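Local coordinates for protein adenylate kinase (Cryptosporidium parvum Iowa II, PDB 3BE4) that probably catalyses phosphoryl transfer between ATP and AMP, as adenylate kinases do, and here holds the two-substrate mimic bis(adenosine)-5'-pentaphosphate, at residues S138-H143 against D156-P161; E23-K26 against G30-H33. All coordinates share one frame; numbering follows the deposited sequence.

Contact 1 of 2, residues S138-H143 against D156-P161. With AP5 (bis(adenosine)-5'-pentaphosphate), chain C.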
loop_
_atom_site.group_PDB
_atom_site.type_symbol
_atom_site.label_atom_id
_atom_site.label_comp_id
_atom_site.label_asym_id
_atom_site.label_seq_id
_atom_site.Cartn_x
_atom_site.Cartn_y
_atom_site.Cartn_z
ATOM N N SER A 138 11.120 5.474 -7.652
ATOM C CA SER A 138 10.554 4.109 -7.857
ATOM C C SER A 138 9.640 3.766 -6.723
ATOM O O SER A 138 8.730 2.920 -6.874
ATOM C CB SER A 138 11.578 3.013 -7.859
ATOM O OG SER A 138 12.213 2.876 -6.574
ATOM N N GLY A 139 9.852 4.431 -5.589
ATOM C CA GLY A 139 8.967 4.138 -4.418
ATOM C C GLY A 139 9.607 2.975 -3.620
ATOM O O GLY A 139 9.001 2.505 -2.646
ATOM N N ARG A 140 10.735 2.393 -4.073
ATOM C CA ARG A 140 11.354 1.357 -3.277
ATOM C C ARG A 140 11.680 1.841 -1.840
ATOM O O ARG A 140 12.057 2.995 -1.647
ATOM C CB ARG A 140 12.659 0.857 -3.868
ATOM C CG ARG A 140 12.415 -0.102 -5.148
ATOM C CD ARG A 140 13.782 -0.703 -5.617
ATOM N NE ARG A 140 14.470 0.319 -6.423
ATOM C CZ ARG A 140 14.149 0.684 -7.682
ATOM N NH1 ARG A 140 13.128 0.102 -8.344
ATOM N NH2 ARG A 140 14.841 1.644 -8.311
ATOM N N ILE A 141 11.579 0.907 -0.916
ATOM C CA ILE A 141 11.766 1.315 0.502
ATOM C C ILE A 141 12.783 0.411 1.151
ATOM O O ILE A 141 12.939 -0.855 0.831
ATOM C CB ILE A 141 10.548 1.012 1.488
ATOM C CG1 ILE A 141 9.492 0.026 1.031
ATOM C CG2 ILE A 141 10.381 1.908 2.662
ATOM C CD1 ILE A 141 8.435 0.192 -0.043
ATOM N N TYR A 142 13.485 1.021 2.107
ATOM C CA TYR A 142 14.508 0.260 2.888
ATOM C C TYR A 142 14.342 0.582 4.365
ATOM O O TYR A 142 13.556 1.526 4.715
ATOM C CB TYR A 142 15.889 0.689 2.503
ATOM C CG TYR A 142 16.143 0.520 0.999
ATOM C CD1 TYR A 142 16.776 -0.641 0.549
ATOM C CD2 TYR A 142 15.731 1.474 0.090
ATOM C CE1 TYR A 142 16.986 -0.819 -0.817
ATOM C CE2 TYR A 142 15.910 1.310 -1.276
ATOM C CZ TYR A 142 16.578 0.165 -1.695
ATOM O OH TYR A 142 16.769 0.012 -3.105
ATOM N N HIS A 143 14.993 -0.189 5.196
ATOM C CA HIS A 143 14.946 0.122 6.661
ATOM C C HIS A 143 16.411 0.023 7.134
ATOM O O HIS A 143 17.035 -1.035 6.912
ATOM C CB HIS A 143 14.087 -0.914 7.396
ATOM C CG HIS A 143 13.786 -0.435 8.813
ATOM N ND1 HIS A 143 14.747 -0.539 9.823
ATOM C CD2 HIS A 143 12.680 0.094 9.367
ATOM C CE1 HIS A 143 14.228 -0.045 10.950
ATOM N NE2 HIS A 143 12.980 0.337 10.691
ATOM N N ASP A 156 19.431 0.338 -4.424
ATOM C CA ASP A 156 20.103 -0.870 -4.951
ATOM C C ASP A 156 20.081 -0.920 -6.471
ATOM O O ASP A 156 20.998 -1.498 -7.059
ATOM C CB ASP A 156 19.311 -2.099 -4.500
ATOM C CG ASP A 156 19.500 -2.430 -3.036
ATOM O OD1 ASP A 156 20.395 -1.859 -2.377
ATOM O OD2 ASP A 156 18.853 -3.402 -2.548
ATOM N N VAL A 157 19.036 -0.407 -7.085
ATOM C CA VAL A 157 18.849 -0.564 -8.545
ATOM C C VAL A 157 19.555 0.586 -9.272
ATOM O O VAL A 157 20.370 0.337 -10.216
ATOM C CB VAL A 157 17.375 -0.697 -8.971
ATOM C CG1 VAL A 157 17.297 -0.843 -10.549
ATOM C CG2 VAL A 157 16.669 -1.861 -8.332
ATOM N N THR A 158 19.271 1.821 -8.869
ATOM C CA THR A 158 19.794 3.069 -9.574
ATOM C C THR A 158 21.037 3.729 -8.988
ATOM O O THR A 158 21.662 4.563 -9.662
ATOM C CB THR A 158 18.774 4.139 -9.639
ATOM O OG1 THR A 158 18.512 4.573 -8.260
ATOM C CG2 THR A 158 17.431 3.591 -10.256
ATOM N N GLY A 159 21.404 3.410 -7.750
ATOM C CA GLY A 159 22.481 4.110 -7.082
ATOM C C GLY A 159 22.090 5.524 -6.652
ATOM O O GLY A 159 22.951 6.264 -6.184
ATOM N N GLU A 160 20.809 5.918 -6.762
ATOM C CA GLU A 160 20.413 7.277 -6.490
ATOM C C GLU A 160 20.163 7.375 -4.952
ATOM O O GLU A 160 20.021 6.345 -4.289
ATOM C CB GLU A 160 19.186 7.613 -7.232
ATOM C CG GLU A 160 19.427 7.834 -8.829
ATOM C CD GLU A 160 18.164 7.844 -9.641
ATOM O OE1 GLU A 160 16.979 7.795 -9.150
ATOM O OE2 GLU A 160 18.352 7.963 -10.912
ATOM N N PRO A 161 20.196 8.603 -4.433
ATOM C CA PRO A 161 20.129 8.730 -2.949
ATOM C C PRO A 161 18.753 8.257 -2.450
ATOM O O PRO A 161 17.664 8.432 -3.116
ATOM C CB PRO A 161 20.185 10.246 -2.762
ATOM C CG PRO A 161 20.889 10.827 -4.042
ATOM C CD PRO A 161 20.401 9.905 -5.116
HETATM P PA AP5 C . 1.074 5.629 1.850
HETATM O O1A AP5 C . 2.299 5.987 0.992
HETATM O O2A AP5 C . 0.321 4.418 1.555
HETATM O O3A AP5 C . 1.507 5.632 3.391
HETATM P PB AP5 C . 0.929 4.839 4.641
HETATM O O1B AP5 C . -0.474 4.514 4.456
HETATM O O2B AP5 C . 1.403 5.599 5.887
HETATM O O3B AP5 C . 1.820 3.422 4.490
HETATM P PG AP5 C . 3.351 3.237 4.217
HETATM O O1G AP5 C . 4.095 4.095 5.181
HETATM O O2G AP5 C . 3.548 3.408 2.767
HETATM O O3G AP5 C . 3.414 1.727 4.680
HETATM P PD AP5 C . 3.729 0.311 3.932
HETATM O O1D AP5 C . 3.866 0.575 2.494
HETATM O O2D AP5 C . 2.734 -0.635 4.462
HETATM O O3D AP5 C . 5.118 -0.107 4.607
HETATM P PE AP5 C . 6.559 -0.169 3.929
HETATM O O1E AP5 C . 6.875 1.125 3.394
HETATM O O2E AP5 C . 6.688 -1.370 3.013
HETATM O O5F AP5 C . -0.016 6.798 1.855
HETATM C C5F AP5 C . 0.576 8.101 1.974
HETATM C C4F AP5 C . -0.640 9.007 2.433
HETATM O O4F AP5 C . -1.368 9.319 1.269
HETATM C C3F AP5 C . -1.625 8.462 3.396
HETATM O O3F AP5 C . -1.189 8.595 4.731
HETATM C C2F AP5 C . -2.782 9.428 3.063
HETATM O O2F AP5 C . -2.471 10.804 3.512
HETATM C C1F AP5 C . -2.780 9.450 1.545
HETATM N N9A AP5 C . -3.533 8.342 1.021
HETATM C C8A AP5 C . -2.935 7.241 0.347
HETATM N N7A AP5 C . -3.868 6.386 -0.039
HETATM C C5A AP5 C . -5.111 6.940 0.329
HETATM C C6A AP5 C . -6.405 6.505 0.118
HETATM N N6A AP5 C . -6.823 5.328 -0.361
HETATM N N1A AP5 C . -7.394 7.370 0.650
HETATM C C2A AP5 C . -7.031 8.522 1.170
HETATM N N3A AP5 C . -5.783 8.992 1.388
HETATM C C4A AP5 C . -4.771 8.164 0.857
HETATM O O5J AP5 C . 7.429 -0.549 5.179
HETATM C C5J AP5 C . 7.694 0.478 6.255
HETATM C C4J AP5 C . 9.108 0.143 6.777
HETATM O O4J AP5 C . 9.234 -1.152 7.394
HETATM C C3J AP5 C . 10.178 0.317 5.696
HETATM O O3J AP5 C . 11.336 0.881 6.275
HETATM C C2J AP5 C . 10.428 -1.135 5.436
HETATM O O2J AP5 C . 11.755 -1.349 4.974
HETATM C C1J AP5 C . 10.373 -1.890 6.692
HETATM N N9B AP5 C . 9.918 -3.246 6.708
HETATM C C8B AP5 C . 9.006 -3.836 5.834
HETATM N N7B AP5 C . 8.802 -5.103 6.239
HETATM C C5B AP5 C . 9.575 -5.335 7.352
HETATM C C6B AP5 C . 9.644 -6.406 8.298
HETATM N N6B AP5 C . 8.938 -7.517 8.092
HETATM N N1B AP5 C . 10.500 -6.275 9.350
HETATM C C2B AP5 C . 11.164 -5.060 9.571
HETATM N N3B AP5 C . 11.065 -3.967 8.753
HETATM C C4B AP5 C . 10.191 -4.063 7.685
#

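Contact 2 of 2, residues E23-K26 against G30-H33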
loop_
_atom_site.group_PDB
_atom_site.type_symbol
_atom_site.label_atom_id
_atom_site.label_comp_id
_atom_site.label_asym_id
_atom_site.label_seq_id
_atom_site.Cartn_x
_atom_site.Cartn_y
_atom_site.Cartn_z
ATOM N N GLU A 23 6.841 -5.570 -3.706
ATOM C CA GLU A 23 7.980 -5.806 -4.577
ATOM C C GLU A 23 8.028 -7.248 -5.004
ATOM O O GLU A 23 8.284 -7.522 -6.203
ATOM C CB GLU A 23 9.311 -5.401 -3.885
ATOM C CG GLU A 23 10.525 -5.830 -4.764
ATOM C CD GLU A 23 11.065 -4.577 -5.474
ATOM O OE1 GLU A 23 10.233 -3.678 -5.871
ATOM O OE2 GLU A 23 12.325 -4.465 -5.548
ATOM N N PHE A 24 7.892 -8.218 -4.099
ATOM C CA PHE A 24 7.961 -9.643 -4.578
ATOM C C PHE A 24 6.677 -9.916 -5.296
ATOM O O PHE A 24 6.679 -10.680 -6.226
ATOM C CB PHE A 24 8.284 -10.787 -3.551
ATOM C CG PHE A 24 7.077 -11.532 -2.995
ATOM C CD1 PHE A 24 6.418 -10.981 -1.888
ATOM C CD2 PHE A 24 6.660 -12.742 -3.460
ATOM C CE1 PHE A 24 5.281 -11.581 -1.268
ATOM C CE2 PHE A 24 5.552 -13.390 -2.881
ATOM C CZ PHE A 24 4.818 -12.788 -1.750
ATOM N N ILE A 25 5.527 -9.429 -4.800
ATOM C CA ILE A 25 4.267 -9.813 -5.475
ATOM C C ILE A 25 4.238 -9.351 -6.936
ATOM O O ILE A 25 3.796 -10.090 -7.836
ATOM C CB ILE A 25 3.079 -9.186 -4.684
ATOM C CG1 ILE A 25 2.916 -9.852 -3.300
ATOM C CG2 ILE A 25 1.765 -9.315 -5.493
ATOM C CD1 ILE A 25 1.855 -9.092 -2.393
ATOM N N LYS A 26 4.692 -8.125 -7.254
ATOM C CA LYS A 26 4.739 -7.603 -8.622
ATOM C C LYS A 26 5.610 -8.506 -9.431
ATOM O O LYS A 26 5.251 -8.851 -10.585
ATOM C CB LYS A 26 5.558 -6.270 -8.617
ATOM C CG LYS A 26 4.797 -5.264 -8.381
ATOM C CD LYS A 26 5.692 -4.007 -8.020
ATOM C CE LYS A 26 7.033 -3.795 -8.702
ATOM N NZ LYS A 26 7.500 -2.343 -8.295
ATOM N N GLY A 30 3.434 -10.955 -11.407
ATOM C CA GLY A 30 3.194 -10.089 -12.643
ATOM C C GLY A 30 1.943 -9.240 -12.499
ATOM O O GLY A 30 1.217 -8.967 -13.479
ATOM N N LEU A 31 1.740 -8.789 -11.255
ATOM C CA LEU A 31 0.544 -7.944 -10.976
ATOM C C LEU A 31 0.883 -6.480 -11.039
ATOM O O LEU A 31 2.015 -6.064 -10.709
ATOM C CB LEU A 31 0.018 -8.271 -9.598
ATOM C CG LEU A 31 -0.223 -9.744 -9.229
ATOM C CD1 LEU A 31 -0.966 -9.921 -7.829
ATOM C CD2 LEU A 31 -1.093 -10.430 -10.329
ATOM N N ALA A 32 -0.142 -5.633 -11.312
ATOM C CA ALA A 32 0.118 -4.172 -11.295
ATOM C C ALA A 32 0.063 -3.737 -9.808
ATOM O O ALA A 32 -0.852 -4.222 -9.154
ATOM C CB ALA A 32 -1.045 -3.491 -11.974
ATOM N N HIS A 33 1.032 -2.974 -9.322
ATOM C CA HIS A 33 0.964 -2.585 -7.940
ATOM C C HIS A 33 0.334 -1.162 -7.929
ATOM O O HIS A 33 0.931 -0.209 -8.497
ATOM C CB HIS A 33 2.376 -2.507 -7.471
ATOM C CG HIS A 33 2.485 -1.934 -6.106
ATOM N ND1 HIS A 33 3.612 -1.269 -5.708
ATOM C CD2 HIS A 33 1.627 -1.953 -5.039
ATOM C CE1 HIS A 33 3.459 -0.841 -4.450
ATOM N NE2 HIS A 33 2.282 -1.296 -4.009
HETATM O O HOH W 1 5.275 -0.075 -7.625
#

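Contact 1 of 2, residues S138-H143 against D156-P161
Tyr-142 and Arg-140 of 138-143 reach across to Asp-156, Val-157 and Thr-158 inside the active-site lid of adenylate kinase. Strand 141-143 is half of the lid's two-stranded antiparallel sheet, and 156-161 belongs to the loop that follows it. The tight part is at Tyr-142, which is buried. Tyr-142 OH accepts the backbone N-H of Asp-156, N to OH 3.0 Å, at a nearly straight angle of 169°. The same hydroxyl also bonds Asp-155. The Asp-156 carboxylate stands at the ring edge, OD2 3.6 Å from Tyr-142 CE1, with its plane turned 73° from the ring. Lys-150 N holds Asp-156 OD1. The other end of the contact is more exposed. Val-157 lays CG2 over the centre of the Arg-140 guanidinium. Ser-138 OG sits over the opposite face, so the flat group is sandwiched. A bend at chi3 (-80°) turns the guanidinium there, and a salt bridge to Asp-155 holds NH2. The loose side is at Val-157 and Thr-158, both exposed. Thr-158 touches only the edge of the group, CG2 3.8 Å from Arg-140 NH2. On the ligand side, His-143 CB lies 3.4 Å from ribose atom O2J of bis(adenosine)-5'-pentaphosphate. The ribose hydroxyl O3J donates a hydrogen bond to the backbone O of Tyr-142 at 2.8 Å.

Contact 2 of 2, residues E23-K26 against G30-H33
This is a short-range, partly buried contact between the C-terminal part of helix 18-29 and the chain that leaves it for strand 32-35. That strand is an outermost strand of the five-stranded parallel sheet. At the turn, Gly-30 N donates weakly to Lys-26 O, 2.9 Å away, with an angle at the hydrogen of only 128°. Gly-30 is the first residue beyond the helix and has positive phi (69°), which lets the chain turn away. Next to the turn, Ile-25 and Leu-31 form the buried apolar part. Ile-25 CG2 meets Leu-31 CD1 at 3.6 Å, one methyl branch from each side chain. Ile-25 also packs on Val-87 of strand 86-89, so the helix is seated on the sheet here. The helix follows strand 7-12 and leads into strand 32-35, a parallel beta-alpha-beta crossover of the P-loop nucleoside triphosphatase fold. Lys-26 and His-33 make the outer half of the contact. The lysine starts away from the strand, but its aliphatic chain runs beside it. Lys-26 CG lies 3.7 Å from Leu-31 O, and Lys-26 CD lies 3.7 Å from His-33 CB. A bend at chi3 (35°) then directs the rest of the chain toward Glu-23, where NZ makes a long salt bridge with OE1. One water joins the polar ends, at 3.2 Å from Lys-26 NZ, whose proton it accepts, and 2.8 Å from His-33 ND1. On the other ring nitrogen, His-33 NE2 is hydrogen-bonded to Asp-89 OD2 of strand 86-89.

Contact 2 precedes contact 1 in the chain, and their centres lie 17 Å apart. They meet where the lid comes down on helix 18-29: Arg-140 CD of contact 1 packs against Glu-23 OE2 of contact 2 at 4.0 Å. In one of its two conformers Ile-141 also touches Thr-20 of that helix, and Thr-20 N is hydrogen-bonded to the inhibitor. Contact 1 lines the nucleotide pocket and supplies three of its residues, Ile-141, Tyr-142 and His-143. Contact 2 lies behind it, with the His-33 side chain about 7 Å from the inhibitor and about 6 Å from a magnesium ion. The arrangement is consistent with a lid closed over bound ligand.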